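Local coordinates for protein fructokinase (Xylella fastidiosa Temecula1, PDB 3LJS) that probably phosphorylates fructose at the expense of ATP, as a sugar kinase of the PfkB family, at residues G60-G65 with A88-A93. Sequence-based numbering, arbitrary orientation.
Sequences GSDMFG and AKTALA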
loop_
_atom_site.group_PDB
_atom_site.type_symbol
_atom_site.label_atom_id
_atom_site.label_comp_id
_atom_site.label_asym_id
_atom_site.label_seq_id
_atom_site.Cartn_x
_atom_site.Cartn_y
_atom_site.Cartn_z
ATOM N N GLY B 60 -5.861 -11.253 1.692
ATOM C CA GLY B 60 -5.861 -10.634 3.004
ATOM C C GLY B 60 -7.275 -10.499 3.541
ATOM O O GLY B 60 -8.249 -10.591 2.785
ATOM N N SER B 61 -7.393 -10.314 4.854
ATOM C CA SER B 61 -8.692 -10.128 5.492
ATOM C C SER B 61 -8.879 -8.627 5.621
ATOM O O SER B 61 -8.988 -8.089 6.725
ATOM C CB SER B 61 -8.723 -10.764 6.883
ATOM O OG SER B 61 -8.594 -12.170 6.794
ATOM N N ASP B 62 -8.875 -7.958 4.478
ATOM C CA ASP B 62 -9.042 -6.517 4.419
ATOM C C ASP B 62 -10.006 -6.189 3.291
ATOM O O ASP B 62 -10.481 -7.088 2.592
ATOM C CB ASP B 62 -7.691 -5.828 4.187
ATOM C CG ASP B 62 -6.886 -6.467 3.060
ATOM O OD1 ASP B 62 -7.418 -6.613 1.943
ATOM O OD2 ASP B 62 -5.710 -6.819 3.292
HETATM N N MSE B 63 -10.290 -4.902 3.119
HETATM C CA MSE B 63 -11.214 -4.439 2.090
HETATM C C MSE B 63 -10.827 -4.896 0.688
HETATM O O MSE B 63 -11.689 -5.248 -0.116
HETATM C CB MSE B 63 -11.310 -2.905 2.121
HETATM C CG MSE B 63 -9.979 -2.183 1.902
HETATM SE SE MSE B 63 -10.121 -0.232 1.915
HETATM C CE MSE B 63 -10.080 0.052 3.834
ATOM N N PHE B 64 -9.534 -4.888 0.394
ATOM C CA PHE B 64 -9.071 -5.297 -0.923
ATOM C C PHE B 64 -9.208 -6.796 -1.126
ATOM O O PHE B 64 -9.522 -7.256 -2.225
ATOM C CB PHE B 64 -7.630 -4.844 -1.128
ATOM C CG PHE B 64 -7.476 -3.353 -1.147
ATOM C CD1 PHE B 64 -8.213 -2.583 -2.040
ATOM C CD2 PHE B 64 -6.609 -2.716 -0.268
ATOM C CE1 PHE B 64 -8.091 -1.195 -2.062
ATOM C CE2 PHE B 64 -6.475 -1.329 -0.280
ATOM C CZ PHE B 64 -7.218 -0.566 -1.179
ATOM N N GLY B 65 -8.980 -7.554 -0.061
ATOM C CA GLY B 65 -9.109 -8.996 -0.147
ATOM C C GLY B 65 -10.562 -9.339 -0.420
ATOM O O GLY B 65 -10.859 -10.225 -1.224
ATOM N N ALA B 88 -0.983 -10.098 7.047
ATOM C CA ALA B 88 -0.446 -9.148 6.088
ATOM C C ALA B 88 -1.565 -8.631 5.198
ATOM O O ALA B 88 -2.631 -9.247 5.086
ATOM C CB ALA B 88 0.648 -9.804 5.244
ATOM N N LYS B 89 -1.314 -7.492 4.569
ATOM C CA LYS B 89 -2.292 -6.866 3.696
ATOM C C LYS B 89 -2.228 -7.419 2.281
ATOM O O LYS B 89 -1.235 -8.032 1.874
ATOM C CB LYS B 89 -2.045 -5.357 3.637
ATOM C CG LYS B 89 -2.078 -4.647 4.985
ATOM C CD LYS B 89 -3.483 -4.609 5.544
ATOM C CE LYS B 89 -3.554 -3.792 6.822
ATOM N NZ LYS B 89 -4.936 -3.811 7.379
ATOM N N THR B 90 -3.302 -7.191 1.536
ATOM C CA THR B 90 -3.374 -7.603 0.146
ATOM C C THR B 90 -2.343 -6.741 -0.577
ATOM O O THR B 90 -2.276 -5.530 -0.361
ATOM C CB THR B 90 -4.765 -7.308 -0.439
ATOM O OG1 THR B 90 -5.752 -8.041 0.297
ATOM C CG2 THR B 90 -4.821 -7.694 -1.906
ATOM N N ALA B 91 -1.531 -7.363 -1.419
ATOM C CA ALA B 91 -0.513 -6.629 -2.157
ATOM C C ALA B 91 -1.135 -5.580 -3.070
ATOM O O ALA B 91 -2.245 -5.759 -3.588
ATOM C CB ALA B 91 0.329 -7.596 -2.984
ATOM N N LEU B 92 -0.402 -4.489 -3.273
ATOM C CA LEU B 92 -0.848 -3.406 -4.136
ATOM C C LEU B 92 0.217 -3.147 -5.187
ATOM O O LEU B 92 1.416 -3.184 -4.898
ATOM C CB LEU B 92 -1.072 -2.115 -3.334
ATOM C CG LEU B 92 -2.063 -2.121 -2.173
ATOM C CD1 LEU B 92 -2.033 -0.745 -1.495
ATOM C CD2 LEU B 92 -3.467 -2.449 -2.672
ATOM N N ALA B 93 -0.227 -2.890 -6.409
ATOM C CA ALA B 93 0.676 -2.595 -7.508
ATOM C C ALA B 93 0.232 -1.259 -8.087
ATOM O O ALA B 93 -0.775 -1.181 -8.791
ATOM C CB ALA B 93 0.592 -3.687 -8.574
HETATM O O HOH W 1 -5.212 -8.448 5.530
#
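Gly60 and Thr90 bring the two backbones closest, CA to CA 4.9 Å, where the end of strand 53-60 turns through an inverse gamma turn centred on Ser61 into helix 63-75. Asp62, the N-cap of that helix, does the gripping. A chi1 of 48° tucks its CG in between N and C of its own backbone, turning the carboxylate back over the helix start and across to Thr90. Its OD1 takes the Thr90 hydroxyl on the syn lone pair, OG1 to OD1 2.7 Å, and also accepts the capping bond from Gly65 N, which arrives nearly along the C-O axis, again at 2.7 Å. Thr90 N donates to Asp62 OD2 at 3.0 Å from the syn side, 18° out of the carboxylate plane. Three protein donors thus hold both oxygens, which should restrain rotation of the buried carboxylate. A water lies between Asp62 OD2, 2.8 Å away, and Ala88 O, and is weakly bonded to Ser61 N. Leu92 CD2 lies over one Phe64 ring face, offset toward the rim, in a CH-pi contact 4.2 Å from the centroid; selenomethionine Met63 covers the opposite face with CG. Phe64 CB packs on Thr90 CB at 3.8 Å. The contact ties the first turn of helix 63-75 in the large domain to the lead-in of strand 92-97, which pairs with strands 14-19 and 103-108 in the small lid sheet, while Phe94 of the second subunit meets the Phe64 ring edge-to-face.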